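Local coordinates for ABC transporter substrate binding protein (Ribose) (Agrobacterium vitis, PDB 4WUT) that binds a monosaccharide, here beta-D-fucopyranose, and probably serves as the solute-binding component of a bacterial ABC transporter for sugars, at residues G24-I29 with V83-L88; V41-D46 with G266-G271; L88-P93 with S115-D120; P109-D114 with D276-L281; K123-F128 with V287-D292. All coordinates share one frame; numbering follows the deposited sequence.

Contact 1. Residues G24-I29 with V83-L88; sequences GEIAVI and VDAILL
Ile26, Ala27, Val28 and Ile29 pair in parallel with Ala85, Ile86, Leu87 and Leu88, joining strands 25-29 and 85-88 at the heart of a Rossmann-like sheet. Four backbone hydrogen bonds join the segments, three of them within the paired strands. Ala27 uses both its polar atoms: its N gives a bond of 2.9 Å to Ala85 O, and its O accepts one from Leu87 N, also 2.9 Å. The third bond, Ile29 N to Leu87 O at 2.8 Å, is almost straight at hydrogen (171°). Just before the paired part, Asp84 N bonds Glu25 O at 2.8 Å with a more bent N-H angle of 139°.

The chain between the strands contributes strand 56-60 on the outer side of strand 25-29, then crosses back through helix 68-80. Such crossovers give the doubly wound alpha/beta order of this lobe. One face carries Ile26, Val28, Ala85 and Leu87 and lies against helix 267-282. Here Val28 and Leu87 run alongside each other in the same direction, with Val28 CG1 4.1 Å from Leu87 CD2. The other face carries Ile29 and Leu88, both packed on helix 68-80. Leu88 CD1 reaches across to Ile29 CG2 at 3.8 Å.

At the N-terminal end of the pair, Glu25 is extended with CG anti to the backbone N (chi1 179°). This lays its carboxylate beside Val83 CG1, 3.6 Å from OE1. OE2 forms a salt bridge with Arg81 and a hydrogen bond with Thr58. A water takes the N-H of Glu25 and donates to Asp84 OD1 at 3.2 Å.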
# COMPACT_ATOMS: atom_id res chain seq x y z
N GLY A 24 13.14 15.57 21.00
CA GLY A 24 13.41 14.18 20.69
C GLY A 24 12.36 13.59 19.78
O GLY A 24 11.93 12.45 19.97
N GLU A 25 11.94 14.37 18.79
CA GLU A 25 10.86 13.97 17.89
C GLU A 25 11.30 13.05 16.76
O GLU A 25 12.25 13.34 16.04
CB GLU A 25 10.20 15.20 17.25
CG GLU A 25 9.08 14.86 16.29
CD GLU A 25 8.42 16.08 15.66
OE1 GLU A 25 8.76 17.22 16.03
OE2 GLU A 25 7.56 15.87 14.78
N ILE A 26 10.59 11.94 16.61
CA ILE A 26 10.67 11.13 15.40
C ILE A 26 9.39 11.39 14.58
O ILE A 26 8.30 11.06 15.03
CB ILE A 26 10.78 9.64 15.74
CG1 ILE A 26 12.13 9.37 16.44
CG2 ILE A 26 10.66 8.80 14.49
CD1 ILE A 26 12.31 7.93 16.85
N ALA A 27 9.52 12.02 13.42
CA ALA A 27 8.35 12.42 12.64
C ALA A 27 7.95 11.31 11.69
O ALA A 27 8.71 10.95 10.79
CB ALA A 27 8.65 13.71 11.86
N VAL A 28 6.77 10.74 11.92
CA VAL A 28 6.20 9.77 11.00
C VAL A 28 5.27 10.51 10.05
O VAL A 28 4.32 11.18 10.49
CB VAL A 28 5.43 8.68 11.75
CG1 VAL A 28 4.91 7.65 10.77
CG2 VAL A 28 6.32 8.04 12.81
N ILE A 29 5.57 10.40 8.77
CA ILE A 29 4.85 11.12 7.73
C ILE A 29 4.34 10.13 6.69
O ILE A 29 5.13 9.44 6.01
CB ILE A 29 5.74 12.21 7.07
CG1 ILE A 29 6.15 13.24 8.12
CG2 ILE A 29 5.00 12.87 5.89
CD1 ILE A 29 7.22 14.22 7.64
N VAL A 83 13.93 17.74 13.56
CA VAL A 83 13.50 16.50 14.19
C VAL A 83 14.69 15.55 14.22
O VAL A 83 15.65 15.70 13.45
CB VAL A 83 12.32 15.84 13.44
CG1 VAL A 83 11.11 16.78 13.39
CG2 VAL A 83 12.70 15.44 12.03
N ASP A 84 14.64 14.59 15.13
CA ASP A 84 15.74 13.64 15.27
C ASP A 84 15.78 12.64 14.11
O ASP A 84 16.86 12.17 13.76
CB ASP A 84 15.63 12.86 16.58
CG ASP A 84 15.89 13.72 17.81
OD1 ASP A 84 16.31 14.88 17.66
OD2 ASP A 84 15.67 13.20 18.92
N ALA A 85 14.62 12.32 13.53
CA ALA A 85 14.52 11.29 12.48
C ALA A 85 13.17 11.36 11.79
O ALA A 85 12.22 11.91 12.33
CB ALA A 85 14.72 9.89 13.07
N ILE A 86 13.10 10.76 10.62
CA ILE A 86 11.90 10.79 9.80
C ILE A 86 11.59 9.39 9.30
O ILE A 86 12.46 8.71 8.75
CB ILE A 86 12.05 11.74 8.59
CG1 ILE A 86 12.27 13.17 9.08
CG2 ILE A 86 10.83 11.59 7.64
CD1 ILE A 86 12.65 14.14 7.99
N LEU A 87 10.36 8.96 9.53
CA LEU A 87 9.83 7.73 8.94
C LEU A 87 8.83 8.18 7.90
O LEU A 87 7.81 8.79 8.26
CB LEU A 87 9.11 6.89 10.00
CG LEU A 87 8.66 5.49 9.57
CD1 LEU A 87 9.89 4.66 9.16
CD2 LEU A 87 7.87 4.78 10.63
N LEU A 88 9.10 7.90 6.63
CA LEU A 88 8.33 8.48 5.52
C LEU A 88 7.78 7.41 4.59
O LEU A 88 8.53 6.54 4.15
CB LEU A 88 9.23 9.40 4.70
CG LEU A 88 8.61 10.02 3.43
CD1 LEU A 88 7.42 10.93 3.74
CD2 LEU A 88 9.70 10.78 2.68
O HOH W 1 13.75 16.81 17.63

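Contact 2. Residues V41-D46 with G266-G271; sequences VQKGAD and GSYQMG
Gly44 CA sits over the face of the Tyr268 ring, 3.7 Å from its centroid and only 11° off the ring normal. This is a CH-pi contact. The CB of Tyr268 points away from helix 36-49, but CG stands anti to the backbone N (chi1 -177°), and that turns the ring back over Gly44. Lys43 closes in from the side: its CG lies near the ring plane, 3.8 Å from Tyr268 CE2. The extended lysine chain runs at a slant to the tyrosine side chain.

Val41 divides its two methyls between two turns of the partner helix. CG2, anti to the carbonyl carbon, rests on Ser267 O at 3.4 Å and also meets Ser267 CB. CG1, anti to the backbone N, lies 3.8 Å from Gly271 CA. Ser267 turns its OG elsewhere, to a hydrogen bond with Asn40.

No hydrogen bond joins the two segments. Weak CA-H...O contacts do so instead: Gly271 CA lies 3.4 Å from Val41 O, and Gly44 CA lies 3.5 Å from Tyr268 O. Ala45 N comes within 3.4 Å of Gly271 C, so the backbones themselves touch. The axes of 41-46 and 267-271 approach to 6.4 Å at an angle of 42°. Two glycines facing each other make this possible, since neither puts a CB in the interface. The arrangement is that of close glycine-mediated helix packing, here between helices 36-49 and 267-282 of one alpha/beta lobe.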
# COMPACT_ATOMS: atom_id res chain seq x y z
N VAL A 41 -0.47 1.20 10.51
CA VAL A 41 0.94 1.57 10.56
C VAL A 41 1.22 2.41 11.82
O VAL A 41 2.18 2.15 12.53
CB VAL A 41 1.36 2.33 9.30
CG1 VAL A 41 2.81 2.84 9.43
CG2 VAL A 41 1.20 1.43 8.08
N GLN A 42 0.35 3.39 12.10
CA GLN A 42 0.50 4.19 13.33
C GLN A 42 0.49 3.30 14.58
O GLN A 42 1.24 3.54 15.51
CB GLN A 42 -0.62 5.23 13.44
CG GLN A 42 -0.49 6.11 14.69
CD GLN A 42 -1.57 7.16 14.77
OE1 GLN A 42 -2.67 7.01 14.22
NE2 GLN A 42 -1.27 8.24 15.47
N LYS A 43 -0.40 2.32 14.61
CA LYS A 43 -0.47 1.40 15.74
C LYS A 43 0.89 0.73 16.01
O LYS A 43 1.34 0.65 17.15
CB LYS A 43 -1.56 0.35 15.50
CG LYS A 43 -1.91 -0.48 16.71
CD LYS A 43 -3.12 -1.38 16.44
CE LYS A 43 -3.23 -2.50 17.47
NZ LYS A 43 -4.26 -3.51 17.09
N GLY A 44 1.52 0.23 14.94
CA GLY A 44 2.83 -0.39 15.04
C GLY A 44 3.88 0.59 15.52
O GLY A 44 4.71 0.26 16.36
N ALA A 45 3.87 1.79 14.97
CA ALA A 45 4.83 2.81 15.40
C ALA A 45 4.67 3.15 16.88
O ALA A 45 5.65 3.33 17.61
CB ALA A 45 4.69 4.05 14.54
N ASP A 46 3.42 3.23 17.33
CA ASP A 46 3.12 3.56 18.71
C ASP A 46 3.66 2.48 19.64
O ASP A 46 4.14 2.77 20.74
CB ASP A 46 1.61 3.71 18.91
CG ASP A 46 1.09 5.07 18.49
OD1 ASP A 46 1.90 6.01 18.37
OD2 ASP A 46 -0.14 5.21 18.31
N GLY A 266 2.20 -6.32 5.59
CA GLY A 266 2.62 -6.20 6.97
C GLY A 266 2.59 -4.75 7.43
O GLY A 266 3.62 -4.15 7.76
N SER A 267 1.40 -4.18 7.45
CA SER A 267 1.29 -2.75 7.77
C SER A 267 1.72 -2.40 9.21
O SER A 267 2.45 -1.42 9.44
CB SER A 267 -0.12 -2.23 7.48
OG SER A 267 -1.11 -2.91 8.21
N TYR A 268 1.29 -3.19 10.17
CA TYR A 268 1.73 -2.98 11.55
C TYR A 268 3.24 -3.08 11.63
O TYR A 268 3.87 -2.27 12.27
CB TYR A 268 1.07 -4.03 12.45
CG TYR A 268 1.35 -3.93 13.93
CD1 TYR A 268 2.49 -4.51 14.48
CD2 TYR A 268 0.46 -3.30 14.79
CE1 TYR A 268 2.73 -4.46 15.85
CE2 TYR A 268 0.69 -3.24 16.15
CZ TYR A 268 1.82 -3.81 16.67
OH TYR A 268 2.05 -3.75 18.03
N GLN A 269 3.82 -4.09 10.97
CA GLN A 269 5.26 -4.29 10.98
C GLN A 269 6.02 -3.09 10.39
O GLN A 269 7.06 -2.71 10.90
CB GLN A 269 5.65 -5.58 10.23
CG GLN A 269 7.11 -5.93 10.46
CD GLN A 269 7.65 -7.11 9.64
OE1 GLN A 269 6.90 -7.84 8.96
NE2 GLN A 269 8.96 -7.29 9.69
N MSE A 270 5.48 -2.48 9.33
CA MSE A 270 6.15 -1.33 8.74
C MSE A 270 6.29 -0.23 9.78
O MSE A 270 7.34 0.42 9.88
CB MSE A 270 5.36 -0.81 7.54
CG MSE A 270 5.37 -1.74 6.33
SE MSE A 270 4.30 -0.98 4.89
CE MSE A 270 3.73 -2.61 4.03
N GLY A 271 5.24 -0.00 10.56
CA GLY A 271 5.29 0.99 11.60
C GLY A 271 6.22 0.59 12.75
O GLY A 271 7.06 1.38 13.17

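Contact 3. Residues L88-P93 with S115-D120; sequences LAPSDP and SMLSKD
Pro90 and Pro93 pack against Ser115, Met116, Leu117 and Ser118 where two loops meet beyond the C-terminal ends of strands 85-88 and 110-113. In a Rossmann-like lobe this is the edge that forms the ligand cleft, and Ser115 belongs to the fucose pocket. Its OG is hydrogen-bonded to Lys31 and to Ser165 N.

One hydrogen bond links the loops. Ser118 N donates to Pro93 O at 2.9 Å with a nearly straight N-H angle of 166°, though it approaches from above the carbonyl plane.

The apolar packing centres on Leu117. Its CG lies anti to the carbonyl carbon (chi1 -77°), and CD2 reaches Pro90 CB at 3.6 Å.

Side-chain carbons also meet backbone oxygens. Leu117 CD2 lies 3.7 Å from Pro93 O. Pro90 CG comes to 3.1 Å from Ser115 O, a close approach, and Pro93 CB is 3.4 Å from the O of selenomethionine Met116. The oxygens of Ser115 and Met116 are buried here and have no hydrogen-bonding partner in the model.

Past the junction the chain bends in an ST turn, with Ser118 OG accepting from Asp120 N at 3.2 Å.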
# COMPACT_ATOMS: atom_id res chain seq x y z
N LEU A 88 9.10 7.90 6.63
CA LEU A 88 8.33 8.48 5.52
C LEU A 88 7.78 7.41 4.59
O LEU A 88 8.53 6.54 4.15
CB LEU A 88 9.23 9.40 4.70
CG LEU A 88 8.61 10.02 3.43
CD1 LEU A 88 7.42 10.93 3.74
CD2 LEU A 88 9.70 10.78 2.68
N ALA A 89 6.48 7.48 4.31
CA ALA A 89 5.86 6.73 3.22
C ALA A 89 5.59 7.73 2.09
O ALA A 89 4.57 8.44 2.11
CB ALA A 89 4.56 6.08 3.65
N PRO A 90 6.52 7.83 1.14
CA PRO A 90 6.45 8.94 0.19
C PRO A 90 5.30 8.77 -0.78
O PRO A 90 5.12 7.68 -1.34
CB PRO A 90 7.79 8.86 -0.55
CG PRO A 90 8.21 7.46 -0.40
CD PRO A 90 7.74 7.03 0.96
N SER A 91 4.54 9.84 -1.02
CA SER A 91 3.39 9.78 -1.90
C SER A 91 3.77 9.75 -3.38
O SER A 91 2.93 9.43 -4.23
CB SER A 91 2.45 10.94 -1.62
OG SER A 91 1.97 10.84 -0.29
N ASP A 92 5.03 10.08 -3.67
CA ASP A 92 5.55 10.04 -5.04
C ASP A 92 7.04 9.70 -4.96
O ASP A 92 7.73 10.18 -4.05
CB ASP A 92 5.37 11.39 -5.75
CG ASP A 92 5.74 11.30 -7.23
OD1 ASP A 92 4.86 10.85 -8.00
OD2 ASP A 92 6.89 11.64 -7.62
N PRO A 93 7.55 8.84 -5.87
CA PRO A 93 8.95 8.44 -5.73
C PRO A 93 9.96 9.48 -6.17
O PRO A 93 11.12 9.37 -5.80
CB PRO A 93 9.03 7.18 -6.61
CG PRO A 93 7.94 7.29 -7.58
CD PRO A 93 6.84 8.06 -6.89
N SER A 115 6.26 2.59 0.14
CA SER A 115 6.31 3.06 -1.24
C SER A 115 7.72 3.54 -1.52
O SER A 115 8.28 4.36 -0.78
CB SER A 115 5.34 4.21 -1.44
OG SER A 115 4.03 3.75 -1.58
N MSE A 116 8.32 3.03 -2.58
CA MSE A 116 9.69 3.35 -2.92
C MSE A 116 9.93 4.81 -3.27
O MSE A 116 9.01 5.55 -3.68
CB MSE A 116 10.15 2.49 -4.11
CG MSE A 116 9.24 2.54 -5.30
SE MSE A 116 10.08 1.86 -6.94
CE MSE A 116 11.44 3.24 -7.24
N LEU A 117 11.18 5.20 -3.08
CA LEU A 117 11.72 6.40 -3.71
C LEU A 117 12.53 6.02 -4.94
O LEU A 117 13.01 4.90 -5.06
CB LEU A 117 12.66 7.13 -2.76
CG LEU A 117 12.08 7.96 -1.64
CD1 LEU A 117 13.19 8.66 -0.87
CD2 LEU A 117 11.05 9.00 -2.15
N SER A 118 12.72 6.98 -5.83
CA SER A 118 13.56 6.81 -7.00
C SER A 118 14.96 6.32 -6.64
O SER A 118 15.46 6.59 -5.55
CB SER A 118 13.67 8.16 -7.70
OG SER A 118 14.60 8.12 -8.74
N LYS A 119 15.60 5.63 -7.58
CA LYS A 119 17.02 5.26 -7.47
C LYS A 119 17.90 6.47 -7.17
O LYS A 119 18.88 6.38 -6.42
CB LYS A 119 17.48 4.62 -8.77
CG LYS A 119 16.79 3.31 -9.10
CD LYS A 119 17.41 2.12 -8.37
CE LYS A 119 18.85 1.88 -8.81
NZ LYS A 119 19.41 0.58 -8.29
N ASP A 120 17.55 7.62 -7.75
CA ASP A 120 18.27 8.87 -7.52
C ASP A 120 18.51 9.16 -6.03
O ASP A 120 19.47 9.84 -5.67
CB ASP A 120 17.48 10.04 -8.13
CG ASP A 120 17.43 10.00 -9.65
OD1 ASP A 120 18.31 9.35 -10.27
OD2 ASP A 120 16.51 10.61 -10.24

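Contact 4. Residues P109-D114 with D276-L281; sequences PVVIID and DTLLKL. With FCB (beta-D-fucopyranose), chain E.
Val111 of the central strand 110-113 faces Thr277, Leu278 and Leu281 of helix 267-282. This is the helix-on-sheet packing of an alpha/beta lobe. Residues 110-113 and 276-281 run nearly antiparallel (163°), their axes 8.7 Å apart at closest.

Val111 points its CB at the helix, and one methyl does most of the work. Three side chains gather round CG2. Leu278 comes closest. Its CB does not aim at the strand, but with chi1 at -74° the leucine branch swings beside its own backbone N, and CD2 comes to 3.3 Å from Val111 CG2. That is tighter than usual for two carbons. The two side chains pass one another, heading opposite ways. Leu281 CD1 meets the same valine methyl at 3.7 Å, and Thr277 CG2 meets it at 3.8 Å. Thr277 thus offers its methyl to the strand, while its hydroxyl is bonded within the helix to Lys273 O. At the start of the strand, Pro109 CB touches Leu278 CD2 at 4.0 Å and packs more loosely on Leu281 CB. Leu278 also rests on Ala85 and Leu87 of the neighbouring strand.

The other end of the segment enters the sugar site. Asp114 follows the strand directly and grips beta-D-fucopyranose with both carboxylate oxygens, one for each of two adjacent hydroxyls. Asp114 OD2 has Lys31 as a long, weak ionic partner. OD1 of Asp114 accepts from sugar O2 at 2.6 Å, and its OD2 accepts from sugar O3 in a very short bond of 2.5 Å.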
# COMPACT_ATOMS: atom_id res chain seq x y z
N PRO A 109 18.44 11.01 10.10
CA PRO A 109 18.15 9.66 9.59
C PRO A 109 16.76 9.58 8.98
O PRO A 109 15.81 10.14 9.54
CB PRO A 109 18.23 8.78 10.84
CG PRO A 109 19.09 9.52 11.80
CD PRO A 109 18.82 10.99 11.52
N VAL A 110 16.66 8.91 7.84
CA VAL A 110 15.39 8.72 7.17
C VAL A 110 15.22 7.23 6.86
O VAL A 110 16.12 6.58 6.33
CB VAL A 110 15.30 9.52 5.86
CG1 VAL A 110 14.04 9.17 5.10
CG2 VAL A 110 15.35 11.04 6.13
N VAL A 111 14.07 6.68 7.23
CA VAL A 111 13.70 5.34 6.81
C VAL A 111 12.43 5.47 5.99
O VAL A 111 11.53 6.23 6.35
CB VAL A 111 13.51 4.43 8.03
CG1 VAL A 111 12.86 3.12 7.63
CG2 VAL A 111 14.84 4.21 8.71
N ILE A 112 12.40 4.78 4.85
CA ILE A 112 11.27 4.77 3.93
C ILE A 112 10.42 3.52 4.14
O ILE A 112 10.97 2.40 4.25
CB ILE A 112 11.75 4.84 2.47
CG1 ILE A 112 12.65 6.07 2.26
CG2 ILE A 112 10.59 4.82 1.50
CD1 ILE A 112 11.96 7.40 2.43
N ILE A 113 9.11 3.71 4.24
CA ILE A 113 8.19 2.58 4.33
C ILE A 113 7.19 2.57 3.18
O ILE A 113 6.86 3.63 2.62
CB ILE A 113 7.46 2.53 5.67
CG1 ILE A 113 6.77 3.87 5.95
CG2 ILE A 113 8.42 2.15 6.79
CD1 ILE A 113 5.71 3.79 7.02
N ASP A 114 6.80 1.36 2.79
CA ASP A 114 5.63 1.10 1.95
C ASP A 114 5.82 1.38 0.46
O ASP A 114 5.55 0.52 -0.38
CB ASP A 114 4.40 1.85 2.45
CG ASP A 114 3.24 1.68 1.53
OD1 ASP A 114 2.62 0.59 1.54
OD2 ASP A 114 2.93 2.61 0.74
N ASP A 276 11.64 1.04 15.06
CA ASP A 276 12.77 0.36 15.68
C ASP A 276 14.05 0.54 14.85
O ASP A 276 15.15 0.61 15.42
CB ASP A 276 12.46 -1.11 15.93
CG ASP A 276 11.53 -1.32 17.13
OD1 ASP A 276 11.52 -0.46 18.04
OD2 ASP A 276 10.80 -2.33 17.17
N THR A 277 13.91 0.65 13.54
CA THR A 277 15.08 0.83 12.67
C THR A 277 15.67 2.21 12.89
O THR A 277 16.90 2.39 12.97
CB THR A 277 14.72 0.60 11.18
OG1 THR A 277 14.29 -0.76 11.00
CG2 THR A 277 15.91 0.89 10.30
N LEU A 278 14.80 3.21 12.99
CA LEU A 278 15.27 4.56 13.30
C LEU A 278 15.93 4.64 14.67
O LEU A 278 16.95 5.30 14.83
CB LEU A 278 14.12 5.56 13.19
CG LEU A 278 13.72 5.85 11.75
CD1 LEU A 278 12.39 6.62 11.72
CD2 LEU A 278 14.82 6.60 10.97
N LEU A 279 15.38 3.94 15.66
CA LEU A 279 15.97 3.92 16.99
C LEU A 279 17.38 3.32 16.94
O LEU A 279 18.28 3.80 17.62
CB LEU A 279 15.09 3.14 17.97
CG LEU A 279 13.76 3.82 18.30
CD1 LEU A 279 12.88 2.90 19.12
CD2 LEU A 279 13.99 5.15 19.03
N LYS A 280 17.58 2.30 16.12
CA LYS A 280 18.91 1.73 15.92
C LYS A 280 19.85 2.75 15.28
O LYS A 280 20.98 2.93 15.71
CB LYS A 280 18.86 0.48 15.05
CG LYS A 280 18.27 -0.75 15.72
CD LYS A 280 18.29 -1.91 14.75
CE LYS A 280 17.67 -3.16 15.35
NZ LYS A 280 18.72 -4.15 15.66
N LEU A 281 19.38 3.41 14.23
CA LEU A 281 20.19 4.41 13.56
C LEU A 281 20.55 5.57 14.51
O LEU A 281 21.63 6.15 14.42
CB LEU A 281 19.45 4.94 12.33
CG LEU A 281 19.27 3.93 11.20
CD1 LEU A 281 18.23 4.40 10.18
CD2 LEU A 281 20.59 3.67 10.51
C1 FCB E . -1.73 0.28 0.57
C2 FCB E . -0.54 0.88 -0.18
C3 FCB E . -0.21 2.18 0.31
C4 FCB E . -1.46 3.10 0.31
C5 FCB E . -2.55 2.31 1.08
C6 FCB E . -3.89 3.10 1.18
O1 FCB E . -2.13 -0.78 -0.17
O2 FCB E . 0.58 -0.02 0.06
O3 FCB E . 0.81 2.71 -0.58
O4 FCB E . -1.87 3.44 -1.04
O5 FCB E . -2.84 1.15 0.43

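Contact 5. Residues K123-F128 with V287-D292; sequences KYYQAF and VEKFID
Phe128 N donates to Lys289 O at 2.8 Å, and Phe128 O accepts from Ile291 N at 3.0 Å. The second bond is nearly straight at hydrogen (174°). Together they clamp Phe128 in a parallel bridge opposite Phe290.

Lys289 supplies a further polar link. Its chain runs out extended and then bends at the last torsion (chi4 -47°), which brings NZ to Tyr125 O. NZ donates to this Tyr125 O at 3.2 Å, from above the carbonyl plane. It also makes an off-centre cation-pi contact, 4.2 Å from the centroid of the Tyr125 ring. The lysine chain runs roughly perpendicular to the tyrosine side chain. On the way its CG passes 3.4 Å from Gln126 O.

Outward from these bonds lies van der Waals packing. Phe290 CD1 lies at the edge of the Phe128 ring, near its plane, and 4.0 Å from Phe128 CB. Ala127 CB rests on Glu288 O at 3.7 Å and more loosely on Val287 CG2. Val287 and Ala127 both also touch Thr277, so helix 267-282 covers this side.

The contact adds strand 290-298 to strand 127-130, which itself lies beside strand 110-113. This places the late C-terminal strand next to strand 127-130, the fifth strand of the lobe, as in the N-terminal alpha/beta lobe of type I periplasmic binding proteins, where a strand from the end of the chain joins the sheet.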
# COMPACT_ATOMS: atom_id res chain seq x y z
N LYS A 123 21.18 7.33 -1.79
CA LYS A 123 22.22 7.79 -0.86
C LYS A 123 21.66 8.51 0.36
O LYS A 123 22.40 8.79 1.31
CB LYS A 123 23.18 8.75 -1.57
CG LYS A 123 23.81 8.18 -2.83
CD LYS A 123 25.04 8.97 -3.24
CE LYS A 123 25.96 8.14 -4.15
NZ LYS A 123 25.28 7.66 -5.38
N TYR A 124 20.36 8.85 0.32
CA TYR A 124 19.81 9.80 1.25
C TYR A 124 18.97 9.19 2.37
O TYR A 124 18.53 9.92 3.26
CB TYR A 124 18.94 10.82 0.49
CG TYR A 124 19.64 11.50 -0.65
CD1 TYR A 124 20.93 11.99 -0.51
CD2 TYR A 124 19.00 11.65 -1.88
CE1 TYR A 124 21.57 12.62 -1.57
CE2 TYR A 124 19.63 12.27 -2.93
CZ TYR A 124 20.89 12.76 -2.77
OH TYR A 124 21.52 13.38 -3.83
N TYR A 125 18.72 7.89 2.33
CA TYR A 125 17.98 7.21 3.39
C TYR A 125 18.64 5.89 3.70
O TYR A 125 19.44 5.38 2.89
CB TYR A 125 16.51 6.97 3.00
CG TYR A 125 16.31 6.08 1.77
CD1 TYR A 125 16.34 6.62 0.50
CD2 TYR A 125 16.06 4.74 1.91
CE1 TYR A 125 16.16 5.84 -0.61
CE2 TYR A 125 15.87 3.94 0.80
CZ TYR A 125 15.90 4.50 -0.46
OH TYR A 125 15.71 3.69 -1.57
N GLN A 126 18.35 5.34 4.87
CA GLN A 126 19.14 4.22 5.37
C GLN A 126 18.45 2.87 5.39
O GLN A 126 19.11 1.86 5.56
CB GLN A 126 19.73 4.54 6.75
CG GLN A 126 20.69 5.70 6.75
CD GLN A 126 19.99 7.03 6.79
OE1 GLN A 126 19.08 7.23 7.58
NE2 GLN A 126 20.39 7.95 5.92
N ALA A 127 17.13 2.84 5.26
CA ALA A 127 16.43 1.57 5.12
C ALA A 127 15.11 1.79 4.39
O ALA A 127 14.58 2.88 4.38
CB ALA A 127 16.22 0.91 6.49
N PHE A 128 14.63 0.70 3.79
CA PHE A 128 13.37 0.67 3.09
C PHE A 128 12.64 -0.61 3.47
O PHE A 128 13.12 -1.71 3.18
CB PHE A 128 13.61 0.71 1.57
CG PHE A 128 12.37 0.60 0.74
CD1 PHE A 128 11.26 1.37 1.01
CD2 PHE A 128 12.33 -0.27 -0.33
CE1 PHE A 128 10.12 1.26 0.23
CE2 PHE A 128 11.19 -0.39 -1.11
CZ PHE A 128 10.09 0.37 -0.84
N VAL A 287 21.95 -1.35 10.39
CA VAL A 287 20.61 -1.85 10.11
C VAL A 287 20.59 -2.55 8.76
O VAL A 287 21.47 -2.37 7.92
CB VAL A 287 19.55 -0.72 10.09
CG1 VAL A 287 19.54 0.01 11.43
CG2 VAL A 287 19.78 0.23 8.92
N GLU A 288 19.59 -3.39 8.56
CA GLU A 288 19.38 -4.05 7.28
C GLU A 288 18.70 -3.06 6.34
O GLU A 288 17.63 -2.54 6.66
CB GLU A 288 18.48 -5.26 7.51
CG GLU A 288 18.32 -6.19 6.34
CD GLU A 288 17.51 -7.42 6.72
OE1 GLU A 288 17.22 -7.62 7.92
OE2 GLU A 288 17.16 -8.20 5.81
N LYS A 289 19.30 -2.80 5.19
CA LYS A 289 18.80 -1.70 4.36
C LYS A 289 17.51 -2.03 3.63
O LYS A 289 16.68 -1.15 3.41
CB LYS A 289 19.87 -1.25 3.36
CG LYS A 289 19.48 0.05 2.66
CD LYS A 289 20.64 0.66 1.89
CE LYS A 289 20.53 2.18 1.81
NZ LYS A 289 19.20 2.58 1.42
N PHE A 290 17.30 -3.28 3.26
CA PHE A 290 16.10 -3.65 2.55
C PHE A 290 15.38 -4.73 3.32
O PHE A 290 15.92 -5.81 3.54
CB PHE A 290 16.43 -4.05 1.11
CG PHE A 290 17.00 -2.91 0.30
CD1 PHE A 290 16.20 -1.84 -0.08
CD2 PHE A 290 18.33 -2.89 -0.05
CE1 PHE A 290 16.70 -0.78 -0.81
CE2 PHE A 290 18.85 -1.82 -0.79
CZ PHE A 290 18.02 -0.77 -1.16
N ILE A 291 14.18 -4.40 3.77
CA ILE A 291 13.40 -5.25 4.64
C ILE A 291 12.06 -5.54 3.95
O ILE A 291 11.29 -4.63 3.59
CB ILE A 291 13.22 -4.58 6.04
CG1 ILE A 291 14.60 -4.31 6.68
CG2 ILE A 291 12.32 -5.42 6.92
CD1 ILE A 291 14.58 -3.32 7.83
N ASP A 292 11.79 -6.82 3.75
CA ASP A 292 10.56 -7.30 3.14
C ASP A 292 9.61 -7.59 4.28
O ASP A 292 9.88 -8.49 5.10
CB ASP A 292 10.87 -8.60 2.37
CG ASP A 292 9.65 -9.26 1.75
OD1 ASP A 292 8.51 -8.82 2.01
OD2 ASP A 292 9.83 -10.27 1.02

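In the fold
Contacts 1, 4 and 5 lie on neighbouring parallel strands of one sheet. Leu88 O to Ile113 N, 2.9 Å, ties contact 1 to contact 4, and Ile112 N to Ala127 O, also 2.9 Å, ties contact 4 to contact 5. Helix 267-282 serves both contact 2 and contact 4, whose centres lie 12 Å apart; Met270 SE touches Asp114 CB at 3.7 Å. Contact 3 continues contact 1 through Leu88 and meets contact 5 where Ser115 O touches Phe128 CE1. Asp114 binds the sugar, at one end of this array. The side chain of Ser115 is about 4 Å from the sugar, that of Ser267 about 8 Å and that of Leu88 about 11 Å.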